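DraIII (PDB 4L0K) is a type II restriction endonuclease, which cuts double-stranded DNA at a specific sequence, and belongs to a family in the His-Me finger clan. Local coordinates at residues G206-S209 / L210-Y214; L97-I100 / T101-I105; V39-S42 / K43-R47. All coordinates share one frame; numbering follows the deposited sequence.

Contact 1 of 3, residues G206-S209 / L210-Y214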
loop_
_atom_site.group_PDB
_atom_site.type_symbol
_atom_site.label_atom_id
_atom_site.label_comp_id
_atom_site.label_asym_id
_atom_site.label_seq_id
_atom_site.Cartn_x
_atom_site.Cartn_y
_atom_site.Cartn_z
ATOM N N GLY A 206 2.059 7.199 0.662
ATOM C CA GLY A 206 2.273 6.771 -0.717
ATOM C C GLY A 206 3.322 7.562 -1.489
ATOM O O GLY A 206 4.463 7.693 -1.049
ATOM N N ASN A 207 2.940 8.102 -2.642
ATOM C CA ASN A 207 3.895 8.835 -3.481
ATOM C C ASN A 207 3.829 10.347 -3.287
ATOM O O ASN A 207 4.365 11.108 -4.091
ATOM C CB ASN A 207 3.696 8.500 -4.969
ATOM C CG ASN A 207 2.300 8.884 -5.483
ATOM O OD1 ASN A 207 1.520 9.525 -4.778
ATOM N ND2 ASN A 207 1.986 8.486 -6.719
ATOM N N LYS A 208 3.154 10.783 -2.231
ATOM C CA LYS A 208 3.058 12.212 -1.939
ATOM C C LYS A 208 4.163 12.680 -0.991
ATOM O O LYS A 208 4.652 11.921 -0.150
ATOM C CB LYS A 208 1.677 12.558 -1.341
ATOM C CG LYS A 208 0.492 12.300 -2.291
ATOM C CD LYS A 208 -0.786 12.916 -1.743
ATOM C CE LYS A 208 -1.997 12.591 -2.612
ATOM N NZ LYS A 208 -1.928 13.215 -3.971
ATOM N N SER A 209 4.556 13.936 -1.117
ATOM C CA SER A 209 5.412 14.519 -0.098
ATOM C C SER A 209 4.550 14.786 1.127
ATOM O O SER A 209 3.312 14.719 1.068
ATOM C CB SER A 209 6.055 15.816 -0.591
ATOM O OG SER A 209 5.112 16.874 -0.625
ATOM N N LEU A 210 5.205 15.101 2.233
ATOM C CA LEU A 210 4.508 15.379 3.472
ATOM C C LEU A 210 3.513 16.520 3.268
ATOM O O LEU A 210 2.306 16.369 3.551
ATOM C CB LEU A 210 5.509 15.729 4.558
ATOM C CG LEU A 210 5.537 14.764 5.734
ATOM C CD1 LEU A 210 5.399 13.339 5.278
ATOM C CD2 LEU A 210 6.824 14.942 6.533
ATOM N N ASP A 211 4.013 17.639 2.747
ATOM C CA ASP A 211 3.185 18.823 2.530
ATOM C C ASP A 211 2.013 18.536 1.582
ATOM O O ASP A 211 0.901 18.979 1.839
ATOM C CB ASP A 211 4.017 19.998 2.008
ATOM C CG ASP A 211 5.062 20.478 3.014
ATOM O OD1 ASP A 211 4.982 20.110 4.209
ATOM O OD2 ASP A 211 5.971 21.240 2.609
ATOM N N GLU A 212 2.248 17.791 0.500
ATOM C CA GLU A 212 1.136 17.406 -0.391
ATOM C C GLU A 212 0.139 16.529 0.350
ATOM O O GLU A 212 -1.062 16.624 0.129
ATOM C CB GLU A 212 1.626 16.670 -1.646
ATOM C CG GLU A 212 2.352 17.546 -2.668
ATOM C CD GLU A 212 3.356 16.752 -3.498
ATOM O OE1 GLU A 212 4.189 17.379 -4.179
ATOM O OE2 GLU A 212 3.326 15.502 -3.460
ATOM N N PHE A 213 0.641 15.666 1.232
ATOM C CA PHE A 213 -0.218 14.705 1.922
ATOM C C PHE A 213 -1.154 15.459 2.877
ATOM O O PHE A 213 -2.349 15.148 2.969
ATOM C CB PHE A 213 0.644 13.695 2.696
ATOM C CG PHE A 213 -0.111 12.479 3.208
ATOM C CD1 PHE A 213 -1.285 12.049 2.599
ATOM C CD2 PHE A 213 0.370 11.762 4.296
ATOM C CE1 PHE A 213 -1.967 10.934 3.066
ATOM C CE2 PHE A 213 -0.304 10.634 4.764
ATOM C CZ PHE A 213 -1.479 10.222 4.148
ATOM N N TYR A 214 -0.593 16.454 3.576
ATOM C CA TYR A 214 -1.327 17.241 4.579
ATOM C C TYR A 214 -2.320 18.128 3.872
ATOM O O TYR A 214 -3.462 18.250 4.300
ATOM C CB TYR A 214 -0.372 18.110 5.403
ATOM C CG TYR A 214 0.624 17.335 6.233
ATOM C CD1 TYR A 214 0.295 16.095 6.765
ATOM C CD2 TYR A 214 1.892 17.838 6.484
ATOM C CE1 TYR A 214 1.189 15.379 7.522
ATOM C CE2 TYR A 214 2.795 17.123 7.252
ATOM C CZ TYR A 214 2.430 15.889 7.762
ATOM O OH TYR A 214 3.311 15.159 8.513
#

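Contact 2 of 3, residues L97-I100 / T101-I105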
loop_
_atom_site.group_PDB
_atom_site.type_symbol
_atom_site.label_atom_id
_atom_site.label_comp_id
_atom_site.label_asym_id
_atom_site.label_seq_id
_atom_site.Cartn_x
_atom_site.Cartn_y
_atom_site.Cartn_z
ATOM N N LEU A 97 16.009 -8.836 -17.251
ATOM C CA LEU A 97 14.888 -8.514 -16.368
ATOM C C LEU A 97 13.816 -7.742 -17.121
ATOM O O LEU A 97 14.126 -7.023 -18.064
ATOM C CB LEU A 97 15.374 -7.690 -15.172
ATOM C CG LEU A 97 16.648 -8.194 -14.476
ATOM C CD1 LEU A 97 17.028 -7.305 -13.300
ATOM C CD2 LEU A 97 16.515 -9.649 -14.026
ATOM N N PRO A 98 12.544 -7.908 -16.723
ATOM C CA PRO A 98 11.469 -7.128 -17.351
ATOM C C PRO A 98 11.556 -5.638 -17.016
ATOM O O PRO A 98 12.140 -5.263 -15.994
ATOM C CB PRO A 98 10.190 -7.745 -16.768
ATOM C CG PRO A 98 10.622 -8.455 -15.535
ATOM C CD PRO A 98 12.023 -8.914 -15.780
ATOM N N GLU A 99 10.976 -4.809 -17.882
ATOM C CA GLU A 99 11.078 -3.356 -17.790
ATOM C C GLU A 99 10.782 -2.820 -16.395
ATOM O O GLU A 99 11.482 -1.933 -15.894
ATOM C CB GLU A 99 10.138 -2.715 -18.807
ATOM C CG GLU A 99 9.955 -1.218 -18.651
ATOM C CD GLU A 99 10.258 -0.463 -19.934
ATOM O OE1 GLU A 99 11.255 -0.818 -20.605
ATOM O OE2 GLU A 99 9.499 0.474 -20.276
ATOM N N ILE A 100 9.757 -3.384 -15.765
ATOM C CA ILE A 100 9.275 -2.906 -14.478
ATOM C C ILE A 100 10.293 -3.114 -13.357
ATOM O O ILE A 100 10.459 -2.251 -12.494
ATOM C CB ILE A 100 7.920 -3.553 -14.122
ATOM C CG1 ILE A 100 6.833 -2.984 -15.029
ATOM C CG2 ILE A 100 7.554 -3.323 -12.657
ATOM C CD1 ILE A 100 5.466 -3.590 -14.786
ATOM N N THR A 101 10.989 -4.243 -13.367
ATOM C CA THR A 101 11.992 -4.468 -12.329
ATOM C C THR A 101 13.236 -3.591 -12.515
ATOM O O THR A 101 13.860 -3.198 -11.534
ATOM C CB THR A 101 12.351 -5.967 -12.163
ATOM O OG1 THR A 101 13.494 -6.304 -12.962
ATOM C CG2 THR A 101 11.162 -6.830 -12.550
ATOM N N ARG A 102 13.576 -3.265 -13.763
ATOM C CA ARG A 102 14.639 -2.293 -14.041
ATOM C C ARG A 102 14.225 -0.914 -13.512
ATOM O O ARG A 102 14.994 -0.237 -12.815
ATOM C CB ARG A 102 14.934 -2.203 -15.545
ATOM C CG ARG A 102 15.268 -3.527 -16.221
ATOM C CD ARG A 102 15.293 -3.374 -17.739
ATOM N NE ARG A 102 16.545 -2.788 -18.212
ATOM C CZ ARG A 102 16.861 -2.623 -19.496
ATOM N NH1 ARG A 102 16.016 -3.004 -20.441
ATOM N NH2 ARG A 102 18.027 -2.079 -19.832
ATOM N N LEU A 103 13.001 -0.516 -13.841
ATOM C CA LEU A 103 12.440 0.731 -13.339
ATOM C C LEU A 103 12.468 0.845 -11.810
ATOM O O LEU A 103 12.953 1.840 -11.262
ATOM C CB LEU A 103 11.023 0.927 -13.870
ATOM C CG LEU A 103 10.937 1.948 -15.009
ATOM C CD1 LEU A 103 12.107 1.781 -15.983
ATOM C CD2 LEU A 103 9.600 1.842 -15.736
ATOM N N LYS A 104 11.969 -0.172 -11.122
ATOM C CA LYS A 104 11.977 -0.143 -9.661
ATOM C C LYS A 104 13.397 -0.157 -9.066
ATOM O O LYS A 104 13.685 0.567 -8.075
ATOM C CB LYS A 104 11.091 -1.256 -9.091
ATOM C CG LYS A 104 9.627 -0.839 -9.021
ATOM C CD LYS A 104 8.675 -2.016 -9.125
ATOM C CE LYS A 104 7.243 -1.522 -9.293
ATOM N NZ LYS A 104 6.277 -2.643 -9.465
ATOM N N ILE A 105 14.280 -0.954 -9.680
ATOM C CA ILE A 105 15.688 -0.951 -9.284
ATOM C C ILE A 105 16.268 0.475 -9.355
ATOM O O ILE A 105 16.888 0.943 -8.400
ATOM C CB ILE A 105 16.537 -1.915 -10.122
ATOM C CG1 ILE A 105 16.283 -3.355 -9.687
ATOM C CG2 ILE A 105 18.015 -1.630 -9.929
ATOM C CD1 ILE A 105 16.822 -4.386 -10.669
HETATM O O HOH W 1 13.139 -2.934 -20.495
#

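Contact 3 of 3, residues V39-S42 / K43-R47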
loop_
_atom_site.group_PDB
_atom_site.type_symbol
_atom_site.label_atom_id
_atom_site.label_comp_id
_atom_site.label_asym_id
_atom_site.label_seq_id
_atom_site.Cartn_x
_atom_site.Cartn_y
_atom_site.Cartn_z
ATOM N N VAL A 39 27.979 0.408 16.702
ATOM C CA VAL A 39 28.553 -0.673 17.511
ATOM C C VAL A 39 27.727 -0.951 18.775
ATOM O O VAL A 39 27.210 -2.055 18.955
ATOM C CB VAL A 39 30.068 -0.455 17.838
ATOM C CG1 VAL A 39 30.548 -1.480 18.851
ATOM C CG2 VAL A 39 30.909 -0.541 16.568
ATOM N N SER A 40 27.554 0.060 19.616
ATOM C CA SER A 40 26.725 -0.084 20.814
ATOM C C SER A 40 25.320 -0.585 20.487
ATOM O O SER A 40 24.805 -1.485 21.171
ATOM C CB SER A 40 26.641 1.228 21.586
ATOM O OG SER A 40 27.931 1.660 21.977
ATOM N N LEU A 41 24.713 -0.044 19.431
ATOM C CA LEU A 41 23.349 -0.461 19.125
ATOM C C LEU A 41 23.334 -1.951 18.749
ATOM O O LEU A 41 22.444 -2.696 19.189
ATOM C CB LEU A 41 22.702 0.415 18.045
ATOM C CG LEU A 41 21.169 0.327 17.991
ATOM C CD1 LEU A 41 20.568 0.771 19.326
ATOM C CD2 LEU A 41 20.636 1.170 16.862
ATOM N N SER A 42 24.359 -2.382 18.001
ATOM C CA SER A 42 24.510 -3.799 17.640
ATOM C C SER A 42 24.664 -4.654 18.885
ATOM O O SER A 42 24.233 -5.805 18.936
ATOM C CB SER A 42 25.741 -4.024 16.759
ATOM O OG SER A 42 25.447 -3.826 15.392
ATOM N N LYS A 43 25.293 -4.083 19.898
ATOM C CA LYS A 43 25.479 -4.812 21.133
ATOM C C LYS A 43 24.142 -4.897 21.882
ATOM O O LYS A 43 23.825 -5.945 22.443
ATOM C CB LYS A 43 26.582 -4.159 21.982
ATOM C CG LYS A 43 26.980 -4.941 23.202
ATOM C CD LYS A 43 27.194 -4.017 24.392
ATOM C CE LYS A 43 28.180 -2.909 24.084
ATOM N NZ LYS A 43 27.792 -1.653 24.773
ATOM N N THR A 44 23.340 -3.820 21.847
ATOM C CA THR A 44 22.103 -3.783 22.642
ATOM C C THR A 44 20.840 -4.236 21.903
ATOM O O THR A 44 19.930 -4.818 22.510
ATOM C CB THR A 44 21.811 -2.382 23.198
ATOM O OG1 THR A 44 21.659 -1.459 22.105
ATOM C CG2 THR A 44 22.934 -1.928 24.133
ATOM N N HIS A 45 20.768 -3.946 20.607
ATOM C CA HIS A 45 19.594 -4.301 19.814
ATOM C C HIS A 45 19.985 -4.737 18.423
ATOM O O HIS A 45 19.870 -3.946 17.471
ATOM C CB HIS A 45 18.630 -3.119 19.696
ATOM C CG HIS A 45 18.065 -2.668 21.003
ATOM N ND1 HIS A 45 18.778 -1.889 21.890
ATOM C CD2 HIS A 45 16.855 -2.880 21.573
ATOM C CE1 HIS A 45 18.037 -1.656 22.958
ATOM N NE2 HIS A 45 16.867 -2.247 22.791
ATOM N N PRO A 46 20.423 -6.001 18.290
ATOM C CA PRO A 46 20.981 -6.491 17.022
ATOM C C PRO A 46 20.047 -6.251 15.832
ATOM O O PRO A 46 20.483 -5.714 14.814
ATOM C CB PRO A 46 21.190 -7.993 17.277
ATOM C CG PRO A 46 21.397 -8.090 18.766
ATOM C CD PRO A 46 20.496 -7.010 19.364
ATOM N N ARG A 47 18.784 -6.634 15.948
ATOM C CA ARG A 47 17.871 -6.455 14.812
ATOM C C ARG A 47 17.591 -4.992 14.467
ATOM O O ARG A 47 17.350 -4.666 13.309
ATOM C CB ARG A 47 16.586 -7.259 14.969
ATOM C CG ARG A 47 16.820 -8.747 14.674
ATOM C CD ARG A 47 15.643 -9.633 15.083
ATOM N NE ARG A 47 15.834 -10.997 14.600
ATOM C CZ ARG A 47 15.291 -12.081 15.148
ATOM N NH1 ARG A 47 14.516 -11.969 16.218
ATOM N NH2 ARG A 47 15.529 -13.285 14.625
HETATM O O HOH W 2 23.397 -6.110 14.169
#

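Contact 1 of 3, residues G206-S209 / L210-Y214
A capping box opens the C-terminal helix 210-226: Ser209 at the N-cap position and Glu212 in the first turn each offer a side-chain acceptor to the other's backbone amide. The principle behind it is that the leading amides of a helix have no preceding turn to supply carbonyls, so side chains can stand in. Ser209 OG accepts from Glu212 N at 3.2 Å, in a nearly straight bond (168°). In return, Glu212 OE2 accepts from Ser209 N at 3.1 Å, the amide meeting the carboxylate from above its plane, 57° out of it. Ser209 can do this because its OG stands between its own backbone N and carbonyl carbon (chi1 74°), which points it at Glu212 N. Glu212 swings CG back beside its own N and stays extended beyond it, which carries the carboxylate to the incoming chain and leaves Glu212 CD 3.4 Å from Ser209 OG. The backbone adds its own tie, Phe213 N donating to Ser209 O at 2.8 Å. Lys208 passes Phe213, its CD 4.1 Å from Phe213 CA and oblique to the phenyl ring, before the chain bends at its last torsion. Its NZ stays 5.8 Å from Glu212 OE2, too far for a salt bridge; it makes a cation-pi contact with Phe200 of the second subunit, which also packs on Phe213. With an alanine in place of Ser209, the hydroxyl is gone and Glu212 N would probably lose its capping acceptor, with the glutamate side chain held by one bond of the box alone. Two reciprocal bonds thus fix both the start of the helix and the carboxylate, and the negative charge at the N-terminal end would probably be favoured by the helix dipole.

Contact 2 of 3, residues L97-I100 / T101-I105
Thr101 sets its two branches against the residues that lead into helix 99-107: OG1 lies 3.2 Å from Leu97 CB, and CG2 lies 3.4 Å from Pro98 CG. The chi1 of 93° is well off a staggered value; it places CG2 beside the threonine's own N, facing the proline ring, and turns OG1 towards Pro98 O, with which it makes only a weak hydrogen bond. The Leu97 and Thr101 side chains cross at about a right angle, and Leu97 CD1 goes on to meet Ile105 CD1, 3.9 Å away and one turn beyond Thr101. On another side, Ile100 and Lys104 lie side by side and point the same way, so that the extended lysine brings NZ to 3.5 Å from Ile100 CG2. Arg102 is different in shape. Its CG and CD pass the carbonyl oxygens of Pro98 and Leu97, and a bend at chi3 (80°) turns the guanidinium toward Asp83 and a water. That water joins Arg102 NH1, at 2.9 Å, to Glu99 OE1, at 2.8 Å. The other nitrogen, NH2, forms a salt bridge with Asp83, tying this helix to the start of helix 83-89, while Ile105 packs on Met74 and Ala79 in the loop ahead of helix 83-89.

Contact 3 of 3, residues V39-S42 / K43-R47
Leu41 meets Thr44 and His45 where helix 39-44 ends and helix 46-57 begins, a helix-helix junction with one residue, His45, serving both as the first to leave the former and as the N-cap of the latter. His45 N donates to Leu41 O, the modelled 2.5 Å being probably too short to take literally. Before it come the ordinary helical bonds from Thr44 N to Ser40 O, at 2.8 Å, and from Lys43 N to Val39 O. Among the side chains, Leu41 turns CG away from its own N (chi1 -162°), bringing CD1 to 3.7 Å from Thr44 OG1, the two side chains crossing at about a right angle. The same methyl lies 4.1 Å from His45 ND1, oblique to the imidazole. Thr44 OG1 and His45 ND1 are hydrogen-bonded at 2.9 Å, a bond that would limit the imidazole's rotation; either could be the donor. The threonine can do so because OG1 stands between its own N and carbonyl carbon (chi1 60°). Pro46, which has no amide hydrogen to offer, rests its CG 3.6 Å from Ser42 O.

A second shell positions these groups. Leu41 is buried against Ile48 and Ile52 of helix 46-57 and against Tyr127, so the short helix is folded onto the longer one. Ser40 OG hydrogen-bonds Asp136, just ahead of helix 137-147, and Pro133 backs both Thr44 and His45. The junction is thereby joined to the 127-136 connection between helices 112-126 and 137-147, as well as to its own continuation. One water completes the turn, donating to Pro46 O at 3.0 Å and touching Ser42 OG through a weak, longer bond of 3.3 Å.

From the N terminus, the chain reaches contact 3 first, at the bend from helix 39-44 into helix 46-57, then contact 2 at the entry to helix 99-107, and last contact 1, where the turn after helix 199-205 leads into helix 210-226. Each closes within its own few residues before the next opens, so none nests in or crosses another. Contacts 1 and 2 have centres about 25 Å apart, while contact 3 lies on the opposite side of the chain's centre from both, about 33 Å from the centre of contact 1 and 34 Å from that of contact 2. Contact 1 alone also meets the second subunit.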